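Local coordinates for PF04016 domain protein (Desulfitobacterium hafniense, PDB 3L5O) that is of unknown function but combines enolase-like and Rossmann-like folds, probably binds an adenosyl-containing ligand and may take part in heavy-metal chelation, at residues Lys140-Gly145 with Glu186-Tyr191; Val144-His149 with Cys161-Leu166. All coordinates share one frame; numbering follows the deposited sequence.

Contact 1. Residues Lys140-Gly145 with Glu186-Tyr191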
loop_
_atom_site.group_PDB
_atom_site.type_symbol
_atom_site.label_atom_id
_atom_site.label_comp_id
_atom_site.label_asym_id
_atom_site.label_seq_id
_atom_site.Cartn_x
_atom_site.Cartn_y
_atom_site.Cartn_z
ATOM N N LYS A 140 8.192 -1.969 22.448
ATOM C CA LYS A 140 7.823 -2.191 23.835
ATOM C C LYS A 140 8.053 -0.921 24.642
ATOM O O LYS A 140 9.149 -0.377 24.614
ATOM C CB LYS A 140 8.681 -3.320 24.463
ATOM C CG LYS A 140 8.152 -4.750 24.285
ATOM C CD LYS A 140 8.734 -5.711 25.368
ATOM C CE LYS A 140 7.792 -6.904 25.674
ATOM N NZ LYS A 140 7.508 -7.754 24.470
ATOM N N GLY A 141 7.023 -0.468 25.355
ATOM C CA GLY A 141 7.080 0.717 26.186
ATOM C C GLY A 141 7.053 2.042 25.440
ATOM O O GLY A 141 7.153 3.092 26.049
ATOM N N LYS A 142 6.877 2.002 24.128
ATOM C CA LYS A 142 6.975 3.194 23.292
ATOM C C LYS A 142 5.605 3.641 22.826
ATOM O O LYS A 142 4.623 2.927 22.979
ATOM C CB LYS A 142 7.883 2.920 22.100
ATOM C CG LYS A 142 9.283 2.470 22.472
ATOM C CD LYS A 142 9.988 3.487 23.351
ATOM C CE LYS A 142 11.484 3.305 23.297
ATOM N NZ LYS A 142 12.170 4.020 24.424
ATOM N N LYS A 143 5.541 4.854 22.314
ATOM C CA LYS A 143 4.311 5.377 21.739
ATOM C C LYS A 143 4.174 5.045 20.248
ATOM O O LYS A 143 5.011 5.416 19.408
ATOM C CB LYS A 143 4.191 6.880 21.980
ATOM C CG LYS A 143 2.843 7.440 21.532
ATOM C CD LYS A 143 2.436 8.736 22.269
ATOM C CE LYS A 143 1.087 9.309 21.741
ATOM N NZ LYS A 143 -0.085 8.558 22.277
ATOM N N VAL A 144 3.098 4.351 19.920
ATOM C CA VAL A 144 2.896 3.806 18.568
ATOM C C VAL A 144 1.576 4.295 17.952
ATOM O O VAL A 144 0.508 4.274 18.580
ATOM C CB VAL A 144 2.894 2.256 18.578
ATOM C CG1 VAL A 144 2.603 1.690 17.191
ATOM C CG2 VAL A 144 4.216 1.722 19.124
ATOM N N GLY A 145 1.660 4.766 16.720
ATOM C CA GLY A 145 0.495 5.263 16.018
ATOM C C GLY A 145 0.310 4.406 14.780
ATOM O O GLY A 145 1.259 4.220 14.030
ATOM N N GLU A 186 3.605 12.889 18.373
ATOM C CA GLU A 186 4.085 12.313 19.637
ATOM C C GLU A 186 4.612 10.876 19.506
ATOM O O GLU A 186 5.129 10.325 20.478
ATOM C CB GLU A 186 2.961 12.288 20.682
ATOM C CG GLU A 186 2.215 13.592 20.889
ATOM C CD GLU A 186 3.146 14.786 20.908
ATOM O OE1 GLU A 186 3.780 15.060 21.957
ATOM O OE2 GLU A 186 3.266 15.439 19.849
ATOM N N CYS A 187 4.471 10.266 18.336
ATOM C CA CYS A 187 4.742 8.823 18.191
ATOM C C CYS A 187 6.193 8.504 17.881
ATOM O O CYS A 187 6.819 9.176 17.072
ATOM C CB CYS A 187 3.831 8.217 17.139
ATOM S SG CYS A 187 2.104 8.167 17.675
ATOM N N ASP A 188 6.728 7.511 18.592
ATOM C CA ASP A 188 8.047 6.950 18.310
ATOM C C ASP A 188 8.065 6.060 17.079
ATOM O O ASP A 188 9.076 5.959 16.400
ATOM C CB ASP A 188 8.513 6.126 19.511
ATOM C CG ASP A 188 8.506 6.923 20.783
ATOM O OD1 ASP A 188 9.129 8.012 20.796
ATOM O OD2 ASP A 188 7.890 6.548 21.803
ATOM N N TYR A 189 6.965 5.355 16.835
ATOM C CA TYR A 189 6.849 4.456 15.682
ATOM C C TYR A 189 5.487 4.658 15.060
ATOM O O TYR A 189 4.488 4.748 15.767
ATOM C CB TYR A 189 6.995 2.993 16.087
ATOM C CG TYR A 189 8.370 2.664 16.573
ATOM C CD1 TYR A 189 9.370 2.312 15.675
ATOM C CD2 TYR A 189 8.703 2.768 17.930
ATOM C CE1 TYR A 189 10.654 2.036 16.105
ATOM C CE2 TYR A 189 10.017 2.492 18.380
ATOM C CZ TYR A 189 10.976 2.144 17.445
ATOM O OH TYR A 189 12.265 1.873 17.833
ATOM N N VAL A 190 5.449 4.710 13.738
ATOM C CA VAL A 190 4.194 4.908 13.002
ATOM C C VAL A 190 4.069 3.893 11.872
ATOM O O VAL A 190 5.014 3.665 11.129
ATOM C CB VAL A 190 4.120 6.342 12.432
ATOM C CG1 VAL A 190 2.872 6.525 11.609
ATOM C CG2 VAL A 190 4.178 7.359 13.560
ATOM N N TYR A 191 2.901 3.276 11.768
ATOM C CA TYR A 191 2.525 2.420 10.645
ATOM C C TYR A 191 1.328 3.011 9.919
ATOM O O TYR A 191 0.330 3.379 10.551
ATOM C CB TYR A 191 2.133 1.017 11.149
ATOM C CG TYR A 191 3.194 0.405 11.997
ATOM C CD1 TYR A 191 3.329 0.798 13.335
ATOM C CD2 TYR A 191 4.090 -0.530 11.482
ATOM C CE1 TYR A 191 4.317 0.290 14.134
ATOM C CE2 TYR A 191 5.091 -1.075 12.300
ATOM C CZ TYR A 191 5.198 -0.646 13.627
ATOM O OH TYR A 191 6.174 -1.118 14.473
#
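Asp188 points its carboxylate at the start of the neighbouring strand, where OD2 accepts Lys143 N at 2.9 Å. The amide comes in on the anti side of that oxygen, 19° out of the carboxylate plane. With CG beside its own backbone N (chi1 -55°), the acid can make this bond while Asp188 N gives a weak one to Lys143 O, which also takes Tyr189 N at 3.2 Å. The aliphatic part of Lys142 passes Asp188 at about a right angle, Lys142 CB 3.6 Å from Asp188 OD2, and reaches the edge of the Tyr189 ring with CG. Without the carboxylate, as with an alanine here, Lys143 N would probably lose its acceptor in this pair and Lys142 CB a neighbour. These parallel strands, 143-147 and 189-193, are neighbours inside the Rossmann-like sheet. On one face Cys187 SG lies over the backbone of Gly145, 3.7 Å from its CA, filling the place a side chain would need. Lys143 runs beside Glu186 in the same direction, Lys143 CE 3.7 Å from Glu186 CB. On the opposite face Val144 CG1 meets the edge of the Tyr191 ring at CE1 (3.8 Å), while the phenol hydroxyl is hydrogen-bonded to Ser135.

Contact 2. Residues Val144-His149 with Cys161-Leu166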
loop_
_atom_site.group_PDB
_atom_site.type_symbol
_atom_site.label_atom_id
_atom_site.label_comp_id
_atom_site.label_asym_id
_atom_site.label_seq_id
_atom_site.Cartn_x
_atom_site.Cartn_y
_atom_site.Cartn_z
ATOM N N VAL A 144 3.098 4.351 19.920
ATOM C CA VAL A 144 2.896 3.806 18.568
ATOM C C VAL A 144 1.576 4.295 17.952
ATOM O O VAL A 144 0.508 4.274 18.580
ATOM C CB VAL A 144 2.894 2.256 18.578
ATOM C CG1 VAL A 144 2.603 1.690 17.191
ATOM C CG2 VAL A 144 4.216 1.722 19.124
ATOM N N GLY A 145 1.660 4.766 16.720
ATOM C CA GLY A 145 0.495 5.263 16.018
ATOM C C GLY A 145 0.310 4.406 14.780
ATOM O O GLY A 145 1.259 4.220 14.030
ATOM N N VAL A 146 -0.907 3.917 14.566
ATOM C CA VAL A 146 -1.273 3.107 13.397
ATOM C C VAL A 146 -2.436 3.762 12.658
ATOM O O VAL A 146 -3.476 4.014 13.244
ATOM C CB VAL A 146 -1.709 1.689 13.803
ATOM C CG1 VAL A 146 -2.160 0.896 12.559
ATOM C CG2 VAL A 146 -0.567 0.960 14.528
ATOM N N VAL A 147 -2.263 4.026 11.363
ATOM C CA VAL A 147 -3.336 4.548 10.524
ATOM C C VAL A 147 -3.835 3.420 9.601
ATOM O O VAL A 147 -3.074 2.886 8.822
ATOM C CB VAL A 147 -2.847 5.725 9.672
ATOM C CG1 VAL A 147 -3.955 6.282 8.802
ATOM C CG2 VAL A 147 -2.249 6.831 10.546
ATOM N N GLY A 148 -5.114 3.068 9.731
ATOM C CA GLY A 148 -5.731 2.012 8.970
ATOM C C GLY A 148 -6.293 0.927 9.834
ATOM O O GLY A 148 -6.050 0.843 11.053
ATOM N N HIS A 149 -7.073 0.086 9.191
ATOM C CA HIS A 149 -7.684 -1.051 9.846
ATOM C C HIS A 149 -6.824 -2.307 9.559
ATOM O O HIS A 149 -6.646 -2.705 8.406
ATOM C CB HIS A 149 -9.124 -1.226 9.369
ATOM C CG HIS A 149 -9.823 -2.374 10.020
ATOM N ND1 HIS A 149 -10.266 -3.476 9.315
ATOM C CD2 HIS A 149 -10.099 -2.621 11.323
ATOM C CE1 HIS A 149 -10.810 -4.339 10.157
ATOM N NE2 HIS A 149 -10.725 -3.844 11.380
ATOM N N CYS A 161 2.644 -1.783 24.303
ATOM C CA CYS A 161 2.988 -0.409 24.008
ATOM C C CYS A 161 1.809 0.514 24.235
ATOM O O CYS A 161 0.713 0.072 24.590
ATOM C CB CYS A 161 3.543 -0.286 22.586
ATOM S SG CYS A 161 2.398 -0.562 21.185
ATOM N N ASP A 162 2.072 1.805 24.091
ATOM C CA ASP A 162 1.064 2.854 24.116
ATOM C C ASP A 162 0.565 3.032 22.661
ATOM O O ASP A 162 1.148 3.756 21.858
ATOM C CB ASP A 162 1.695 4.130 24.689
ATOM C CG ASP A 162 0.743 5.323 24.728
ATOM O OD1 ASP A 162 -0.441 5.189 24.344
ATOM O OD2 ASP A 162 1.131 6.455 25.132
ATOM N N LEU A 163 -0.525 2.347 22.355
ATOM C CA LEU A 163 -1.047 2.245 20.991
ATOM C C LEU A 163 -2.201 3.195 20.748
ATOM O O LEU A 163 -3.143 3.247 21.556
ATOM C CB LEU A 163 -1.535 0.813 20.727
ATOM C CG LEU A 163 -2.169 0.511 19.354
ATOM C CD1 LEU A 163 -1.185 0.648 18.236
ATOM C CD2 LEU A 163 -2.801 -0.872 19.406
ATOM N N SER A 164 -2.124 3.923 19.630
ATOM C CA SER A 164 -3.276 4.637 19.057
ATOM C C SER A 164 -3.555 4.206 17.622
ATOM O O SER A 164 -2.652 4.269 16.771
ATOM C CB SER A 164 -3.042 6.128 19.051
ATOM O OG SER A 164 -2.762 6.616 20.333
ATOM N N ILE A 165 -4.802 3.798 17.371
ATOM C CA ILE A 165 -5.299 3.402 16.049
ATOM C C ILE A 165 -6.196 4.516 15.554
ATOM O O ILE A 165 -7.034 4.998 16.306
ATOM C CB ILE A 165 -6.046 2.054 16.079
ATOM C CG1 ILE A 165 -5.073 0.929 16.480
ATOM C CG2 ILE A 165 -6.644 1.715 14.652
ATOM C CD1 ILE A 165 -5.730 -0.318 16.908
ATOM N N LEU A 166 -5.938 4.963 14.327
ATOM C CA LEU A 166 -6.652 6.056 13.643
ATOM C C LEU A 166 -7.237 5.489 12.389
ATOM O O LEU A 166 -6.529 4.830 11.638
ATOM C CB LEU A 166 -5.687 7.171 13.279
ATOM C CG LEU A 166 -5.015 7.951 14.411
ATOM C CD1 LEU A 166 -3.659 7.359 14.812
ATOM C CD2 LEU A 166 -4.817 9.341 13.987
#
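The flat groups joining Val144-Gly148 to Asp162-Leu166 are peptide units; no aromatic ring takes part. Val144, Val146, Leu163 and Ile165 stand on one face of the sheet, and Val147, Ser164 and Leu166 on the other. Between the strands, N-H and C=O groups meet in five parallel-strand hydrogen bonds. The first, from Val144 N to Asp162 O, is 2.8 Å long and nearly straight, though the donor is tilted 25° from the carbonyl plane; the last runs from Gly148 N to Leu166 O at 3.0 Å. On the face of Val144 and Val146, Leu163 has CG anti to N (chi1 178°), which carries CD1 across to Val146 CG2, 3.8 Å away, and, less closely, to Val144 CG1. The other branch of Val144, CG2, rests on Cys161 SG at 3.6 Å. Helix 153-157 covers this face, Leu153 touching Val146 and Leu157 touching Leu163. On the far face Leu166 folds CD1 over the backbone, 3.7 Å from Val146 O, and helix 180-183 packs against Ser164 and Leu166. At the strand end, Ile165 CG2 lies 3.8 Å from Gly148 O. Gly148 has a positive phi (121°), and a CB at this backbone setting would collide with Val147 O. The Val147 side chain lies about 4 Å from a bound imidazole, probably a crystallisation additive. Strand 143-147, helix 153-157 and strand 162-167 form a beta-alpha-beta unit with parallel strands and Gly148 just after the first, the arrangement that opens Rossmann-like folds.

How the contacts relate
From the N-terminal side, the chain enters through Lys140-Lys142, runs along strand 143-147 and crosses helix 153-157 before contact 2 closes this short loop at strand 162-167. It continues through strand 175-176 and helix 180-183, and contact 1 closes the longer loop at strand 189-193, so contact 2 nests inside contact 1. Strand 143-147 is therefore flanked on both sides, and the shared Val144 and Gly145 divide the work: Gly145 bonds its backbone to 189-191, Val144 to 162-164. The two contacts are also joined directly, probably by Lys142 O taking Asp162 N and Val147 N reaching Tyr191 O. Together they tie three adjacent parallel strands of the Rossmann-like sheet.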